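Local coordinates for paenibacillus xanthan lyase (Paenibacillus, PDB 6F2P), which probably cleaves the terminal mannosyl-glucuronosyl linkage in the side chains of xanthan by beta-elimination, as a polysaccharide lyase of family 8, at residues E808-D820 / L893-T905. Sequence-based numbering, arbitrary orientation.
Sequences EFSLDVTQPGTYD and LDNFSLVSTGIDT. With CA (calcium ion), chain C.
Phe809 and Leu811 of strand 808-813 meet Phe896 of strand 893-900 inside a beta-sandwich. These strands belong to different sheets, and their axes pass 10.3 Å apart at 29°. Apolar side chains fill the layer between them. Phe809 CD2 comes to the edge of the Phe896 ring, 4.0 Å from its CE2. The two side chains cross at about a right angle. Leu893 reaches in from the opposite direction, its CD2 3.7 Å from Phe809 CE2. Leu811 CD2 touches Phe896 CD2, and Val813 CG2 meets Leu898 CD1. Leu877 and Phe875 of strand 871-882 extend this tightly packed core.

The chain then turns and joins the other sheet. Tyr819 carries its CG beside its own backbone N (chi1 -58°), which lets the ring reach back toward Gln815. Its OH donates to Gln815 O at 2.6 Å, from above the carbonyl plane. Its CB rests on Leu898 CB. Next to it, Asp820 and Val899 form an antiparallel hydrogen-bonded pair. Asp820 N gives to Val899 O at 2.8 Å, and Val899 N returns a nearly straight bond to Asp820 O.

The far end is more open and more polar. Thr901 is the N-cap residue of helix 902-905, and its OG1 donates to Thr818 O at 3.2 Å. Ile903 is exposed, and its CG2 touches the side chain of Thr818 near OG1 and CB. Asp904 OD1 takes the N-H of Thr818 on its syn lone pair, at 3.1 Å and almost straight. Cutting Asp904 back to an alanine would probably leave Thr818 N without this acceptor and loosen the hold of the helix on strand 817-820.

At the other end, Asp894 binds calcium with Glu769, Glu771, Ser791 and Lys794. Apolar contact thus joins the two sheets. Backbone hydrogen bonds pair the strands within one sheet, and the polar groups of Thr901 and Asp904 tie the following helix to Thr818.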
ATOM      1  N   GLU A 808     -11.607  -3.209  21.894  1.00 22.70           N
ATOM      2  CA  GLU A 808     -12.261  -4.076  20.933  1.00 23.34           C
ATOM      3  C   GLU A 808     -11.225  -5.021  20.327  1.00 23.55           C
ATOM      4  O   GLU A 808     -10.213  -4.575  19.774  1.00 25.99           O
ATOM      5  CB  GLU A 808     -12.952  -3.232  19.856  1.00 24.81           C
ATOM      6  CG  GLU A 808     -13.716  -4.025  18.807  1.00 27.30           C
ATOM      7  CD  GLU A 808     -14.506  -3.132  17.865  1.00 26.51           C
ATOM      8  OE1 GLU A 808     -15.740  -3.020  18.050  1.00 30.70           O
ATOM      9  OE2 GLU A 808     -13.898  -2.543  16.944  1.00 22.05           O
ATOM     10  N   PHE A 809     -11.469  -6.322  20.456  1.00 19.26           N
ATOM     11  CA  PHE A 809     -10.529  -7.329  19.978  1.00 18.09           C
ATOM     12  C   PHE A 809     -11.027  -7.987  18.696  1.00 19.93           C
ATOM     13  O   PHE A 809     -12.215  -7.932  18.381  1.00 20.58           O
ATOM     14  CB  PHE A 809     -10.325  -8.419  21.027  1.00 15.85           C
ATOM     15  CG  PHE A 809      -9.890  -7.915  22.369  1.00 17.85           C
ATOM     16  CD1 PHE A 809      -8.541  -7.776  22.667  1.00 22.87           C
ATOM     17  CD2 PHE A 809     -10.827  -7.619  23.351  1.00 18.14           C
ATOM     18  CE1 PHE A 809      -8.127  -7.326  23.914  1.00 18.34           C
ATOM     19  CE2 PHE A 809     -10.425  -7.182  24.603  1.00 19.88           C
ATOM     20  CZ  PHE A 809      -9.069  -7.036  24.884  1.00 19.33           C
ATOM     21  N   SER A 810     -10.119  -8.627  17.968  1.00 16.76           N
ATOM     22  CA  SER A 810     -10.516  -9.425  16.820  1.00 20.59           C
ATOM     23  C   SER A 810     -10.195 -10.891  17.068  1.00 21.72           C
ATOM     24  O   SER A 810      -9.045 -11.257  17.293  1.00 20.56           O
ATOM     25  CB  SER A 810      -9.832  -8.944  15.543  1.00 22.88           C
ATOM     26  OG  SER A 810     -10.288  -9.698  14.433  1.00 21.71           O
ATOM     27  N   LEU A 811     -11.231 -11.724  17.031  1.00 23.40           N
ATOM     28  CA  LEU A 811     -11.095 -13.152  17.274  1.00 19.52           C
ATOM     29  C   LEU A 811     -11.437 -13.923  16.008  1.00 21.89           C
ATOM     30  O   LEU A 811     -12.407 -13.601  15.314  1.00 22.66           O
ATOM     31  CB  LEU A 811     -12.028 -13.595  18.404  1.00 23.63           C
ATOM     32  CG  LEU A 811     -11.698 -13.257  19.865  1.00 25.47           C
ATOM     33  CD1 LEU A 811     -11.619 -11.746  20.116  1.00 18.54           C
ATOM     34  CD2 LEU A 811     -12.728 -13.909  20.792  1.00 16.00           C
ATOM     35  N   ASP A 812     -10.639 -14.940  15.706  1.00 18.70           N
ATOM     36  CA  ASP A 812     -10.926 -15.812  14.576  1.00 23.72           C
ATOM     37  C   ASP A 812     -11.859 -16.952  15.006  1.00 25.82           C
ATOM     38  O   ASP A 812     -11.426 -17.905  15.655  1.00 24.23           O
ATOM     39  CB  ASP A 812      -9.626 -16.378  14.002  1.00 21.84           C
ATOM     40  CG  ASP A 812      -9.834 -17.099  12.683  1.00 22.64           C
ATOM     41  OD1 ASP A 812     -11.005 -17.258  12.263  1.00 23.24           O
ATOM     42  OD2 ASP A 812      -8.824 -17.514  12.071  1.00 16.91           O
ATOM     43  N   VAL A 813     -13.136 -16.845  14.651  1.00 20.99           N
ATOM     44  CA  VAL A 813     -14.101 -17.901  14.942  1.00 19.62           C
ATOM     45  C   VAL A 813     -14.104 -18.898  13.785  1.00 22.16           C
ATOM     46  O   VAL A 813     -14.737 -18.671  12.748  1.00 18.57           O
ATOM     47  CB  VAL A 813     -15.512 -17.331  15.166  1.00 20.93           C
ATOM     48  CG1 VAL A 813     -16.515 -18.452  15.471  1.00 17.51           C
ATOM     49  CG2 VAL A 813     -15.489 -16.295  16.285  1.00 18.05           C
ATOM     50  N   THR A 814     -13.396 -20.008  13.980  1.00 20.72           N
ATOM     51  CA  THR A 814     -13.055 -20.920  12.889  1.00 20.82           C
ATOM     52  C   THR A 814     -14.153 -21.904  12.504  1.00 22.81           C
ATOM     53  O   THR A 814     -14.048 -22.578  11.480  1.00 24.94           O
ATOM     54  CB  THR A 814     -11.800 -21.722  13.236  1.00 25.74           C
ATOM     55  OG1 THR A 814     -12.078 -22.573  14.354  1.00 24.35           O
ATOM     56  CG2 THR A 814     -10.650 -20.779  13.587  1.00 25.85           C
ATOM     57  N   GLN A 815     -15.191 -21.999  13.331  1.00 25.66           N
ATOM     58  CA  GLN A 815     -16.317 -22.893  13.062  1.00 26.48           C
ATOM     59  C   GLN A 815     -17.619 -22.151  13.296  1.00 26.39           C
ATOM     60  O   GLN A 815     -17.876 -21.682  14.405  1.00 28.26           O
ATOM     61  CB  GLN A 815     -16.273 -24.135  13.964  1.00 17.87           C
ATOM     62  CG  GLN A 815     -15.052 -25.007  13.763  1.00 17.74           C
ATOM     63  CD  GLN A 815     -14.987 -25.581  12.360  1.00 20.87           C
ATOM     64  OE1 GLN A 815     -16.013 -25.787  11.712  1.00 25.30           O
ATOM     65  NE2 GLN A 815     -13.777 -25.847  11.886  1.00 20.74           N
ATOM     66  N   PRO A 816     -18.452 -22.045  12.255  1.00 25.61           N
ATOM     67  CA  PRO A 816     -19.750 -21.390  12.419  1.00 25.12           C
ATOM     68  C   PRO A 816     -20.587 -22.125  13.455  1.00 23.50           C
ATOM     69  O   PRO A 816     -20.510 -23.347  13.543  1.00 27.27           O
ATOM     70  CB  PRO A 816     -20.389 -21.523  11.031  1.00 22.77           C
ATOM     71  CG  PRO A 816     -19.684 -22.673  10.394  1.00 21.17           C
ATOM     72  CD  PRO A 816     -18.285 -22.630  10.914  1.00 22.38           C
ATOM     73  N   GLY A 817     -21.360 -21.381  14.236  1.00 20.32           N
ATOM     74  CA  GLY A 817     -22.253 -21.967  15.211  1.00 17.71           C
ATOM     75  C   GLY A 817     -22.762 -20.917  16.173  1.00 26.35           C
ATOM     76  O   GLY A 817     -22.386 -19.748  16.086  1.00 27.12           O
ATOM     77  N   THR A 818     -23.631 -21.330  17.089  1.00 23.51           N
ATOM     78  CA  THR A 818     -24.059 -20.462  18.172  1.00 23.78           C
ATOM     79  C   THR A 818     -23.291 -20.812  19.441  1.00 27.47           C
ATOM     80  O   THR A 818     -23.436 -21.901  19.987  1.00 30.88           O
ATOM     81  CB  THR A 818     -25.564 -20.589  18.427  1.00 26.14           C
ATOM     82  OG1 THR A 818     -26.279 -20.098  17.289  1.00 25.72           O
ATOM     83  CG2 THR A 818     -25.968 -19.792  19.659  1.00 20.07           C
ATOM     84  N   TYR A 819     -22.461 -19.889  19.906  1.00 29.59           N
ATOM     85  CA  TYR A 819     -21.620 -20.163  21.059  1.00 25.06           C
ATOM     86  C   TYR A 819     -21.975 -19.289  22.255  1.00 34.99           C
ATOM     87  O   TYR A 819     -22.331 -18.114  22.119  1.00 32.22           O
ATOM     88  CB  TYR A 819     -20.136 -19.985  20.708  1.00 22.87           C
ATOM     89  CG  TYR A 819     -19.656 -20.867  19.579  1.00 25.80           C
ATOM     90  CD1 TYR A 819     -19.302 -22.191  19.803  1.00 26.95           C
ATOM     91  CD2 TYR A 819     -19.562 -20.377  18.286  1.00 22.63           C
ATOM     92  CE1 TYR A 819     -18.868 -22.999  18.770  1.00 24.84           C
ATOM     93  CE2 TYR A 819     -19.127 -21.178  17.245  1.00 20.51           C
ATOM     94  CZ  TYR A 819     -18.782 -22.484  17.491  1.00 23.93           C
ATOM     95  OH  TYR A 819     -18.350 -23.275  16.449  1.00 29.53           O
ATOM     96  N   ASP A 820     -21.884 -19.889  23.432  1.00 37.82           N
ATOM     97  CA  ASP A 820     -21.986 -19.159  24.679  1.00 32.39           C
ATOM     98  C   ASP A 820     -20.622 -18.496  24.911  1.00 33.11           C
ATOM     99  O   ASP A 820     -19.587 -19.166  24.899  1.00 29.61           O
ATOM    100  CB  ASP A 820     -22.329 -20.148  25.794  1.00 36.20           C
ATOM    101  CG  ASP A 820     -22.861 -19.474  27.032  1.00 50.90           C
ATOM    102  OD1 ASP A 820     -23.310 -18.312  26.933  1.00 49.56           O
ATOM    103  OD2 ASP A 820     -22.837 -20.116  28.104  1.00 58.82           O
ATOM    104  N   LEU A 893      -8.282  -8.893  32.267  1.00 30.96           N
ATOM    105  CA  LEU A 893      -8.829  -9.892  31.349  1.00 27.88           C
ATOM    106  C   LEU A 893      -7.822 -11.003  31.033  1.00 27.16           C
ATOM    107  O   LEU A 893      -6.715 -10.733  30.566  1.00 28.93           O
ATOM    108  CB  LEU A 893      -9.292  -9.201  30.064  1.00 23.51           C
ATOM    109  CG  LEU A 893      -9.870 -10.021  28.910  1.00 25.06           C
ATOM    110  CD1 LEU A 893     -11.047 -10.875  29.358  1.00 24.16           C
ATOM    111  CD2 LEU A 893     -10.292  -9.070  27.800  1.00 28.69           C
ATOM    112  N   ASP A 894      -8.203 -12.252  31.281  1.00 21.44           N
ATOM    113  CA  ASP A 894      -7.299 -13.371  31.024  1.00 26.12           C
ATOM    114  C   ASP A 894      -7.534 -13.951  29.635  1.00 28.12           C
ATOM    115  O   ASP A 894      -6.598 -14.059  28.843  1.00 28.10           O
ATOM    116  CB  ASP A 894      -7.433 -14.460  32.102  1.00 25.27           C
ATOM    117  CG  ASP A 894      -6.373 -15.564  31.972  1.00 31.83           C
ATOM    118  OD1 ASP A 894      -5.472 -15.438  31.109  1.00 28.73           O
ATOM    119  OD2 ASP A 894      -6.429 -16.553  32.742  1.00 21.63           O
ATOM    120  N   ASN A 895      -8.779 -14.324  29.344  1.00 27.19           N
ATOM    121  CA  ASN A 895      -9.103 -14.893  28.038  1.00 26.87           C
ATOM    122  C   ASN A 895     -10.594 -14.901  27.709  1.00 24.43           C
ATOM    123  O   ASN A 895     -11.421 -14.464  28.506  1.00 20.04           O
ATOM    124  CB  ASN A 895      -8.513 -16.304  27.889  1.00 22.87           C
ATOM    125  CG  ASN A 895      -9.111 -17.311  28.864  1.00 28.29           C
ATOM    126  OD1 ASN A 895     -10.260 -17.191  29.288  1.00 28.18           O
ATOM    127  ND2 ASN A 895      -8.326 -18.325  29.213  1.00 29.96           N
ATOM    128  N   PHE A 896     -10.914 -15.388  26.515  1.00 23.05           N
ATOM    129  CA  PHE A 896     -12.283 -15.697  26.138  1.00 20.40           C
ATOM    130  C   PHE A 896     -12.353 -17.188  25.832  1.00 27.80           C
ATOM    131  O   PHE A 896     -11.359 -17.795  25.432  1.00 26.95           O
ATOM    132  CB  PHE A 896     -12.704 -14.926  24.887  1.00 18.75           C
ATOM    133  CG  PHE A 896     -12.866 -13.445  25.093  1.00 23.35           C
ATOM    134  CD1 PHE A 896     -13.980 -12.943  25.744  1.00 20.51           C
ATOM    135  CD2 PHE A 896     -11.921 -12.555  24.603  1.00 22.48           C
ATOM    136  CE1 PHE A 896     -14.142 -11.587  25.926  1.00 22.94           C
ATOM    137  CE2 PHE A 896     -12.079 -11.187  24.778  1.00 28.54           C
ATOM    138  CZ  PHE A 896     -13.193 -10.705  25.445  1.00 25.91           C
ATOM    139  N   SER A 897     -13.527 -17.772  26.031  1.00 26.09           N
ATOM    140  CA  SER A 897     -13.813 -19.107  25.541  1.00 26.73           C
ATOM    141  C   SER A 897     -15.146 -19.049  24.821  1.00 21.19           C
ATOM    142  O   SER A 897     -16.048 -18.344  25.254  1.00 22.24           O
ATOM    143  CB  SER A 897     -13.902 -20.103  26.697  1.00 28.07           C
ATOM    144  OG  SER A 897     -12.644 -20.298  27.312  1.00 34.30           O
ATOM    145  N   LEU A 898     -15.269 -19.770  23.715  1.00 23.42           N
ATOM    146  CA  LEU A 898     -16.567 -19.949  23.076  1.00 27.32           C
ATOM    147  C   LEU A 898     -16.976 -21.399  23.263  1.00 27.61           C
ATOM    148  O   LEU A 898     -16.301 -22.306  22.779  1.00 30.66           O
ATOM    149  CB  LEU A 898     -16.512 -19.621  21.586  1.00 25.44           C
ATOM    150  CG  LEU A 898     -15.814 -18.330  21.172  1.00 24.75           C
ATOM    151  CD1 LEU A 898     -15.983 -18.119  19.678  1.00 27.98           C
ATOM    152  CD2 LEU A 898     -16.338 -17.148  21.954  1.00 23.85           C
ATOM    153  N   VAL A 899     -18.076 -21.605  23.976  1.00 23.82           N
ATOM    154  CA  VAL A 899     -18.566 -22.935  24.305  1.00 29.75           C
ATOM    155  C   VAL A 899     -19.809 -23.233  23.478  1.00 26.98           C
ATOM    156  O   VAL A 899     -20.636 -22.350  23.274  1.00 26.59           O
ATOM    157  CB  VAL A 899     -18.942 -23.006  25.791  1.00 32.84           C
ATOM    158  CG1 VAL A 899     -19.361 -24.416  26.173  1.00 32.49           C
ATOM    159  CG2 VAL A 899     -17.776 -22.527  26.645  1.00 32.67           C
ATOM    160  N   SER A 900     -19.946 -24.466  22.995  1.00 30.79           N
ATOM    161  CA  SER A 900     -21.107 -24.821  22.177  1.00 32.71           C
ATOM    162  C   SER A 900     -22.378 -24.860  23.017  1.00 30.30           C
ATOM    163  O   SER A 900     -22.325 -24.969  24.242  1.00 27.04           O
ATOM    164  CB  SER A 900     -20.897 -26.152  21.455  1.00 28.53           C
ATOM    165  OG  SER A 900     -20.547 -27.170  22.372  1.00 46.82           O
ATOM    166  N   THR A 901     -23.524 -24.746  22.359  1.00 31.96           N
ATOM    167  CA  THR A 901     -24.799 -24.737  23.061  1.00 34.00           C
ATOM    168  C   THR A 901     -25.707 -25.809  22.477  1.00 35.58           C
ATOM    169  O   THR A 901     -25.375 -26.417  21.458  1.00 35.50           O
ATOM    170  CB  THR A 901     -25.496 -23.360  22.962  1.00 34.49           C
ATOM    171  OG1 THR A 901     -25.938 -23.140  21.618  1.00 41.22           O
ATOM    172  CG2 THR A 901     -24.545 -22.231  23.374  1.00 30.58           C
ATOM    173  N   GLY A 902     -26.847 -26.037  23.122  1.00 34.64           N
ATOM    174  CA  GLY A 902     -27.822 -27.000  22.635  1.00 35.56           C
ATOM    175  C   GLY A 902     -28.254 -26.773  21.193  1.00 39.86           C
ATOM    176  O   GLY A 902     -28.487 -27.733  20.457  1.00 37.15           O
ATOM    177  N   ILE A 903     -28.351 -25.504  20.794  1.00 39.57           N
ATOM    178  CA  ILE A 903     -28.742 -25.118  19.438  1.00 33.37           C
ATOM    179  C   ILE A 903     -27.955 -25.905  18.381  1.00 35.86           C
ATOM    180  O   ILE A 903     -28.511 -26.326  17.362  1.00 40.71           O
ATOM    181  CB  ILE A 903     -28.579 -23.577  19.213  1.00 40.04           C
ATOM    182  CG1 ILE A 903     -29.634 -22.785  19.994  1.00 45.55           C
ATOM    183  CG2 ILE A 903     -28.690 -23.212  17.742  1.00 32.80           C
ATOM    184  CD1 ILE A 903     -29.295 -22.532  21.454  1.00 49.92           C
ATOM    185  N   ASP A 904     -26.670 -26.132  18.650  1.00 33.15           N
ATOM    186  CA  ASP A 904     -25.779 -26.793  17.698  1.00 35.68           C
ATOM    187  C   ASP A 904     -25.820 -28.309  17.791  1.00 43.30           C
ATOM    188  O   ASP A 904     -25.683 -29.002  16.781  1.00 46.28           O
ATOM    189  CB  ASP A 904     -24.326 -26.357  17.920  1.00 45.80           C
ATOM    190  CG  ASP A 904     -24.135 -24.854  17.819  1.00 45.96           C
ATOM    191  OD1 ASP A 904     -24.688 -24.243  16.872  1.00 36.22           O
ATOM    192  OD2 ASP A 904     -23.426 -24.298  18.694  1.00 34.77           O
ATOM    193  N   THR A 905     -25.992 -28.823  19.007  1.00 41.40           N
ATOM    194  CA  THR A 905     -25.734 -30.240  19.271  1.00 40.61           C
ATOM    195  C   THR A 905     -26.977 -31.107  19.478  1.00 36.67           C
ATOM    196  O   THR A 905     -26.987 -32.266  19.077  1.00 38.54           O
ATOM    197  CB  THR A 905     -24.741 -30.434  20.447  1.00 38.05           C
ATOM    198  OG1 THR A 905     -25.123 -29.606  21.551  1.00 38.08           O
ATOM    199  CG2 THR A 905     -23.333 -30.062  20.018  1.00 35.79           C
TER
HETATM  200 CA    CA C1102      -4.063 -15.185  29.356  1.00 24.30          CA